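PDB 6O0A: flavohemoglobin from Malassezia yamatoensis, which binds heme and FAD and, as a flavohemoglobin required for nitric oxide resistance, probably converts nitric oxide to nitrate at the heme. Local coordinates for residues L109-Q112 / P113-D117; D133-P137 / D138-A142; T291-L294 / A295-K299. All coordinates share one frame; numbering follows the deposited sequence.

In the fold
The three contacts follow one another along the chain. Interactions 1 and 2 belong to the helical, heme-binding globin part. Interaction 1 leads into helix 115-131, and interaction 2 starts helix 137-163, the next helix in the chain. Their centres lie about 26 Å apart, with nearest atoms about 12 Å from each other. Interaction 3 sits on helix 290-302, beside the parallel sheet of the reductase part, on the opposite side of the chain's centre. Centre to centre, it is about 31 Å from interaction 1 and about 49 Å from interaction 2. Interaction 1 touches heme and interaction 3 touches FAD, so two contacts mark the two redox centres. Interaction 2 is structural, at the surface.

Interaction 1 (L109-Q112 / P113-D117); sequences LGLQ and PDEYD. With HEM (protoporphyrin IX containing Fe), chain C.
Leu111 and Tyr116 meet at about a right angle beside the heme. Leu111 CD2 lies 3.5 Å from Tyr116 OH, and the same methyl packs against the ring carbons CE1 and CZ from an oblique direction. Both methyls touch the heme; Leu111 CD1 comes closer, 3.3 Å from heme CAC, and also touches CB of Glu115. With CG anti to the backbone N (chi1 178°), the leucine fork reaches the heme edge with one methyl against the tyrosine. The heme methyl CMC lies over one face of the Tyr116 ring, offset toward its rim. Tyr116 CE2 approaches heme CAB at 3.5 Å. This is the tight, buried side of the contact, and Leu109 extends it toward heme CAD. Helix 137-163 also packs against the tyrosine, through Ala151, Leu154 and Ile155.

The solvent side is looser. Gln112, Pro113 and Asp114 are exposed. The bent side chain of Gln112 folds back, and its NE2 donates to Gly110 O at 3.0 Å, from above the carbonyl plane. Gly110, with positive phi, follows the preceding helix and closes it in a Schellman motif. A type I turn from Gln112 to Glu115 leads into the next helix, held by Glu115 N to Gln112 O at 3.0 Å.

Glu115 bonds Thr118 and forms a salt bridge with Arg54. Leu111 and Tyr116 both touch His106, and a bond to Glu158 fixes the Tyr116 hydroxyl beside it. This is consistent with the proximal His-Tyr-Glu network of flavohemoglobins, in which the histidine ligates the heme iron.

Interaction 2 (D133-P137 / D138-A142); sequences DAATP and DIVEA
Thr136 OG1 donates to Asp138 OD1 at 2.6 Å, a short bond between two side chains that lie side by side. The carboxylate receives it on its syn lone pair. Asp138 CG sits between the backbone N and the carbonyl carbon (chi1 50°), which brings OD1 back to the helix start. There OD1 also takes a weak bond from Ile139 N. Thr136 holds the N-cap position, yet its hydroxyl is spent on Asp138 and caps no backbone N-H. Its carbonyl begins the helical ladder: Val140 N bonds Thr136 O at 3.0 Å, nearly straight at 175°. Glu141 N to Pro137 O follows at 2.8 Å.

Apolar atoms pack around this polar start. Ile139 CD1 lies 3.4 Å from Ala134 O and also reaches the threonine hydroxyl. Val140 CG2 rests against Ala135 O, and 4.2 Å separates it from Ala135 CB. An inverse gamma turn centred on Ala135 brings the chain round from the 3-10 segment to the start of helix 137-163.

The contact is a surface corner joining helix 115-131 to helix 137-163. Ile139 and Ala142 face helix 25-53, touching Thr31, Val27 and Ile28, while Glu141 forms a salt bridge with Lys23.

Interaction 3 (T291-L294 / A295-K299); sequences TPVL and AFVEK. With FAD (flavin-adenine dinucleotide), chain B.
Residues Thr291 to Lys299 form one unbroken run of alpha helix, and four consecutive i to i+4 bonds join its two halves. Ala295 N to Thr291 O measures 3.1 Å. The next two, Phe296 N to Pro292 O and Val297 N to Val293 O, are shorter, and Glu298 N to Leu294 O completes the set.

The side chains follow this ladder. Phe296 leans back over the preceding turn, with CG anti to its own carbonyl carbon (chi1 -68°). Its second torsion (chi2 -28°) turns one face of the ring over Pro292 O, which stands 3.2 Å from Phe296 CG, toward the rim of the ring. Pro292 CB is farther off, 4.3 Å from Phe296 CE2. The next residue, Val297, also reaches back one turn: its CG2 sits 3.2 Å from Val293 O, and 4.2 Å separates it from Val293 CG1. Ala295 CB packs near Pro292 O. The ring of Phe296 also meets Phe369 edge-to-face, which ties the helix to strand 367-371. On another flank Leu294 and Val297 touch helix 324-332. The helix is the crossover of a beta-alpha-beta unit between strands 281-286 and 308-315.

At the start of the segment Thr291 faces the flavin. Its OG1 lies 2.9 Å from FAD O4 and also has Ile288 O as a partner. The six residues from Pro292 to Val297 thus bury apolar side chains in the reductase part, while Thr291 sets a hydroxyl at the edge of the isoalloxazine. If it donates to O4, it would polarise that carbonyl.

Interaction 1 (L109-Q112 / P113-D117)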
# COMPACT_ATOMS: atom_id res chain seq x y z
N LEU A 109 8.27 1.85 -6.88
CA LEU A 109 9.67 1.50 -6.67
C LEU A 109 10.48 1.45 -7.96
O LEU A 109 11.70 1.21 -7.92
CB LEU A 109 9.73 0.15 -5.93
CG LEU A 109 9.06 0.20 -4.54
CD1 LEU A 109 8.74 -1.20 -4.01
CD2 LEU A 109 9.91 0.99 -3.57
N GLY A 110 9.84 1.67 -9.11
CA GLY A 110 10.57 1.75 -10.36
C GLY A 110 11.00 0.41 -10.92
O GLY A 110 11.96 0.36 -11.70
N LEU A 111 10.32 -0.67 -10.55
CA LEU A 111 10.74 -2.00 -10.96
C LEU A 111 10.72 -2.16 -12.48
O LEU A 111 9.73 -1.87 -13.14
CB LEU A 111 9.82 -3.05 -10.32
CG LEU A 111 10.14 -4.49 -10.71
CD1 LEU A 111 11.56 -4.84 -10.30
CD2 LEU A 111 9.13 -5.46 -10.09
N GLN A 112 11.84 -2.67 -13.02
CA GLN A 112 11.94 -2.85 -14.46
C GLN A 112 11.81 -4.33 -14.84
O GLN A 112 12.19 -5.22 -14.06
CB GLN A 112 13.28 -2.29 -14.96
CG GLN A 112 13.43 -0.80 -14.65
CD GLN A 112 12.37 0.05 -15.35
OE1 GLN A 112 12.18 -0.06 -16.56
NE2 GLN A 112 11.67 0.89 -14.59
N PRO A 113 11.26 -4.60 -16.02
CA PRO A 113 10.85 -5.98 -16.33
C PRO A 113 11.98 -7.00 -16.29
O PRO A 113 11.74 -8.17 -15.95
CB PRO A 113 10.27 -5.87 -17.75
CG PRO A 113 9.91 -4.47 -17.92
CD PRO A 113 10.85 -3.65 -17.07
N ASP A 114 13.22 -6.60 -16.60
CA ASP A 114 14.33 -7.55 -16.60
C ASP A 114 14.56 -8.16 -15.23
O ASP A 114 15.12 -9.27 -15.13
CB ASP A 114 15.62 -6.88 -17.08
CG ASP A 114 15.64 -6.65 -18.57
OD1 ASP A 114 14.70 -7.11 -19.26
OD2 ASP A 114 16.60 -6.01 -19.06
N GLU A 115 14.17 -7.47 -14.15
CA GLU A 115 14.45 -8.02 -12.83
C GLU A 115 13.57 -9.21 -12.48
O GLU A 115 13.87 -9.90 -11.50
CB GLU A 115 14.34 -6.93 -11.76
CG GLU A 115 15.29 -5.75 -11.99
CD GLU A 115 16.76 -6.09 -11.76
OE1 GLU A 115 17.10 -7.27 -11.50
OE2 GLU A 115 17.59 -5.16 -11.83
N TYR A 116 12.51 -9.48 -13.24
CA TYR A 116 11.75 -10.70 -12.97
C TYR A 116 12.60 -11.93 -13.25
O TYR A 116 12.39 -12.97 -12.64
CB TYR A 116 10.46 -10.71 -13.78
CG TYR A 116 9.41 -9.76 -13.21
CD1 TYR A 116 9.39 -8.43 -13.58
CD2 TYR A 116 8.48 -10.21 -12.29
CE1 TYR A 116 8.43 -7.55 -13.07
CE2 TYR A 116 7.52 -9.36 -11.77
CZ TYR A 116 7.50 -8.03 -12.16
OH TYR A 116 6.56 -7.18 -11.64
N ASP A 117 13.56 -11.81 -14.18
CA ASP A 117 14.51 -12.90 -14.41
C ASP A 117 15.41 -13.11 -13.19
O ASP A 117 15.75 -14.25 -12.85
CB ASP A 117 15.38 -12.60 -15.63
CG ASP A 117 14.58 -12.55 -16.92
OD1 ASP A 117 13.64 -13.36 -17.09
OD2 ASP A 117 14.91 -11.71 -17.79
CHA HEM C . 6.60 -6.02 -2.88
CHB HEM C . 5.03 -9.93 -5.35
CHC HEM C . 8.78 -9.48 -8.41
CHD HEM C . 10.66 -6.03 -5.57
C1A HEM C . 5.84 -7.10 -3.30
C2A HEM C . 4.61 -7.56 -2.69
C3A HEM C . 4.18 -8.63 -3.37
C4A HEM C . 5.13 -8.90 -4.43
CMA HEM C . 2.91 -9.46 -3.09
CAA HEM C . 3.91 -6.90 -1.48
CBA HEM C . 2.98 -5.85 -2.09
CGA HEM C . 2.30 -5.07 -0.99
O1A HEM C . 3.01 -4.57 -0.08
O2A HEM C . 1.06 -4.94 -1.03
C1B HEM C . 5.90 -10.15 -6.40
C2B HEM C . 5.79 -11.20 -7.40
C3B HEM C . 6.84 -11.09 -8.24
C4B HEM C . 7.63 -9.95 -7.81
CMB HEM C . 4.65 -12.24 -7.40
CAB HEM C . 7.20 -11.95 -9.48
CBB HEM C . 6.35 -12.78 -10.10
C1C HEM C . 9.63 -8.54 -7.88
C2C HEM C . 10.92 -8.19 -8.41
C3C HEM C . 11.45 -7.22 -7.63
C4C HEM C . 10.50 -6.96 -6.57
CMC HEM C . 11.50 -8.83 -9.69
CAC HEM C . 12.83 -6.51 -7.72
CBC HEM C . 13.91 -7.09 -8.26
C1D HEM C . 9.72 -5.74 -4.61
C2D HEM C . 9.89 -4.74 -3.57
C3D HEM C . 8.79 -4.74 -2.82
C4D HEM C . 7.86 -5.72 -3.36
CMD HEM C . 11.16 -3.88 -3.38
CAD HEM C . 8.54 -3.84 -1.59
CBD HEM C . 8.61 -4.71 -0.34
CGD HEM C . 10.04 -4.99 0.07
O1D HEM C . 10.85 -4.03 0.15
O2D HEM C . 10.36 -6.18 0.34
NA HEM C . 6.13 -7.94 -4.36
NB HEM C . 7.03 -9.41 -6.68
NC HEM C . 9.39 -7.77 -6.75
ND HEM C . 8.47 -6.31 -4.46
FE HEM C . 7.61 -7.69 -5.73

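Interaction 2 (D133-P137 / D138-A142)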
# COMPACT_ATOMS: atom_id res chain seq x y z
N ASP A 133 16.41 -33.37 -3.80
CA ASP A 133 16.01 -34.29 -4.86
C ASP A 133 14.50 -34.33 -5.07
O ASP A 133 14.05 -34.85 -6.09
CB ASP A 133 16.56 -35.70 -4.59
CG ASP A 133 16.08 -36.30 -3.28
OD1 ASP A 133 15.18 -35.73 -2.63
OD2 ASP A 133 16.60 -37.38 -2.90
N ALA A 134 13.71 -33.76 -4.15
CA ALA A 134 12.28 -33.61 -4.34
C ALA A 134 11.92 -32.54 -5.36
O ALA A 134 10.77 -32.49 -5.80
CB ALA A 134 11.59 -33.31 -3.01
N ALA A 135 12.87 -31.69 -5.76
CA ALA A 135 12.62 -30.66 -6.77
C ALA A 135 12.83 -31.26 -8.16
O ALA A 135 13.73 -30.89 -8.91
CB ALA A 135 13.52 -29.46 -6.54
N THR A 136 11.94 -32.19 -8.50
CA THR A 136 12.08 -32.90 -9.75
C THR A 136 11.63 -32.02 -10.92
O THR A 136 11.00 -30.98 -10.73
CB THR A 136 11.29 -34.21 -9.69
OG1 THR A 136 10.02 -33.98 -9.08
CG2 THR A 136 12.06 -35.25 -8.89
N PRO A 137 11.98 -32.41 -12.16
CA PRO A 137 11.62 -31.57 -13.32
C PRO A 137 10.14 -31.25 -13.41
O PRO A 137 9.78 -30.11 -13.72
CB PRO A 137 12.09 -32.42 -14.50
CG PRO A 137 13.30 -33.11 -13.96
CD PRO A 137 12.96 -33.45 -12.53
N ASP A 138 9.26 -32.23 -13.14
CA ASP A 138 7.83 -31.96 -13.25
C ASP A 138 7.41 -30.83 -12.33
O ASP A 138 6.65 -29.93 -12.74
CB ASP A 138 7.02 -33.24 -12.97
CG ASP A 138 7.43 -33.96 -11.67
OD1 ASP A 138 8.32 -33.50 -10.92
OD2 ASP A 138 6.82 -35.02 -11.39
N ILE A 139 7.91 -30.82 -11.09
CA ILE A 139 7.52 -29.79 -10.13
C ILE A 139 8.10 -28.44 -10.52
O ILE A 139 7.41 -27.41 -10.50
CB ILE A 139 7.96 -30.21 -8.71
CG1 ILE A 139 7.19 -31.45 -8.26
CG2 ILE A 139 7.78 -29.06 -7.72
CD1 ILE A 139 7.60 -31.97 -6.89
N VAL A 140 9.38 -28.42 -10.88
CA VAL A 140 10.02 -27.16 -11.26
C VAL A 140 9.36 -26.60 -12.52
O VAL A 140 9.09 -25.40 -12.62
CB VAL A 140 11.53 -27.37 -11.45
CG1 VAL A 140 12.17 -26.12 -12.03
CG2 VAL A 140 12.17 -27.75 -10.12
N GLU A 141 9.04 -27.47 -13.49
CA GLU A 141 8.40 -27.00 -14.72
C GLU A 141 7.04 -26.37 -14.43
O GLU A 141 6.73 -25.28 -14.95
CB GLU A 141 8.24 -28.16 -15.70
CG GLU A 141 7.70 -27.74 -17.05
CD GLU A 141 7.48 -28.93 -17.96
OE1 GLU A 141 8.47 -29.62 -18.28
OE2 GLU A 141 6.32 -29.19 -18.32
N ALA A 142 6.21 -27.02 -13.62
CA ALA A 142 4.87 -26.50 -13.36
C ALA A 142 4.92 -25.19 -12.60
O ALA A 142 4.19 -24.24 -12.93
CB ALA A 142 4.05 -27.55 -12.61

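Interaction 3 (T291-L294 / A295-K299)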
# COMPACT_ATOMS: atom_id res chain seq x y z
N THR A 291 -4.73 9.98 6.61
CA THR A 291 -4.18 10.70 5.46
C THR A 291 -4.94 10.45 4.16
O THR A 291 -5.28 11.43 3.47
CB THR A 291 -2.67 10.44 5.34
OG1 THR A 291 -2.38 9.04 5.25
CG2 THR A 291 -1.92 11.04 6.55
N PRO A 292 -5.28 9.21 3.76
CA PRO A 292 -6.17 9.08 2.58
C PRO A 292 -7.55 9.70 2.78
O PRO A 292 -8.13 10.23 1.83
CB PRO A 292 -6.25 7.56 2.35
CG PRO A 292 -5.84 6.94 3.63
CD PRO A 292 -4.86 7.89 4.27
N VAL A 293 -8.08 9.65 4.00
CA VAL A 293 -9.39 10.23 4.27
C VAL A 293 -9.37 11.73 3.96
O VAL A 293 -10.27 12.26 3.29
CB VAL A 293 -9.80 9.94 5.73
CG1 VAL A 293 -11.07 10.71 6.10
CG2 VAL A 293 -10.01 8.43 5.94
N LEU A 294 -8.35 12.44 4.44
CA LEU A 294 -8.24 13.86 4.14
C LEU A 294 -8.08 14.12 2.64
O LEU A 294 -8.70 15.04 2.08
CB LEU A 294 -7.06 14.45 4.91
CG LEU A 294 -6.79 15.93 4.64
CD1 LEU A 294 -8.01 16.79 4.98
CD2 LEU A 294 -5.55 16.40 5.40
N ALA A 295 -7.28 13.30 1.95
CA ALA A 295 -7.20 13.43 0.49
C ALA A 295 -8.57 13.26 -0.17
O ALA A 295 -8.95 14.03 -1.05
CB ALA A 295 -6.20 12.40 -0.07
N PHE A 296 -9.34 12.25 0.26
CA PHE A 296 -10.66 12.01 -0.32
C PHE A 296 -11.60 13.17 -0.04
O PHE A 296 -12.34 13.62 -0.93
CB PHE A 296 -11.28 10.73 0.24
CG PHE A 296 -10.57 9.47 -0.16
CD1 PHE A 296 -9.87 9.38 -1.36
CD2 PHE A 296 -10.63 8.35 0.66
CE1 PHE A 296 -9.23 8.21 -1.72
CE2 PHE A 296 -9.99 7.17 0.30
CZ PHE A 296 -9.29 7.10 -0.89
N VAL A 297 -11.60 13.65 1.20
CA VAL A 297 -12.54 14.69 1.59
C VAL A 297 -12.23 15.99 0.86
O VAL A 297 -13.14 16.67 0.39
CB VAL A 297 -12.53 14.87 3.11
CG1 VAL A 297 -13.38 16.08 3.49
CG2 VAL A 297 -13.10 13.62 3.77
N GLU A 298 -10.95 16.34 0.73
CA GLU A 298 -10.59 17.55 -0.00
C GLU A 298 -11.02 17.47 -1.46
O GLU A 298 -11.50 18.46 -2.03
CB GLU A 298 -9.08 17.79 0.09
CG GLU A 298 -8.66 19.19 -0.40
CD GLU A 298 -8.35 19.27 -1.89
OE1 GLU A 298 -7.95 18.25 -2.48
OE2 GLU A 298 -8.51 20.36 -2.47
N LYS A 299 -10.86 16.30 -2.09
CA LYS A 299 -11.26 16.16 -3.48
C LYS A 299 -12.78 16.23 -3.62
O LYS A 299 -13.31 16.94 -4.49
CB LYS A 299 -10.72 14.84 -4.06
CG LYS A 299 -11.02 14.66 -5.55
CD LYS A 299 -10.39 15.77 -6.37
CE LYS A 299 -10.76 15.65 -7.84
NZ LYS A 299 -10.45 14.29 -8.40
PA FAD B . 10.23 0.08 9.23
O1A FAD B . 11.71 0.19 9.30
O2A FAD B . 9.67 -0.25 7.87
O5B FAD B . 9.72 -1.00 10.28
C5B FAD B . 8.34 -1.43 10.27
C4B FAD B . 8.22 -2.49 11.33
O4B FAD B . 9.14 -3.57 11.03
C3B FAD B . 8.61 -2.04 12.73
O3B FAD B . 7.53 -1.41 13.41
C2B FAD B . 8.98 -3.37 13.40
O2B FAD B . 7.83 -4.06 13.87
C1B FAD B . 9.61 -4.15 12.23
N9A FAD B . 11.07 -4.12 12.23
C8A FAD B . 11.87 -3.06 11.92
N7A FAD B . 13.15 -3.29 12.06
C5A FAD B . 13.20 -4.60 12.50
C6A FAD B . 14.27 -5.42 12.90
N6A FAD B . 15.55 -5.03 12.90
N1A FAD B . 13.97 -6.66 13.34
C2A FAD B . 12.70 -7.06 13.35
N3A FAD B . 11.60 -6.37 13.01
C4A FAD B . 11.92 -5.14 12.59
N1 FAD B . 2.86 6.08 7.14
C2 FAD B . 2.59 7.33 7.61
O2 FAD B . 3.06 7.74 8.68
N3 FAD B . 1.76 8.17 6.87
C4 FAD B . 1.17 7.87 5.66
O4 FAD B . 0.48 8.70 5.08
C4X FAD B . 1.46 6.54 5.17
N5 FAD B . 0.94 6.17 4.04
C5X FAD B . 1.22 4.89 3.57
C6 FAD B . 0.66 4.47 2.37
C7 FAD B . 0.92 3.20 1.85
C7M FAD B . 0.26 2.77 0.56
C8 FAD B . 1.78 2.34 2.54
C8M FAD B . 2.12 0.98 2.00
C9 FAD B . 2.34 2.75 3.75
C9A FAD B . 2.06 4.01 4.28
N10 FAD B . 2.60 4.45 5.51
C10 FAD B . 2.32 5.71 5.99
C1' FAD B . 3.55 3.60 6.25
C2' FAD B . 4.99 3.84 5.84
O2' FAD B . 5.17 3.48 4.47
C3' FAD B . 5.98 3.07 6.71
O3' FAD B . 5.62 1.69 6.73
C4' FAD B . 6.05 3.58 8.16
O4' FAD B . 6.26 4.99 8.13
C5' FAD B . 7.12 2.89 8.97
O5' FAD B . 8.40 3.13 8.35
P FAD B . 9.71 2.89 9.23
O1P FAD B . 9.87 3.82 10.39
O2P FAD B . 10.88 2.97 8.28
O3P FAD B . 9.57 1.41 9.79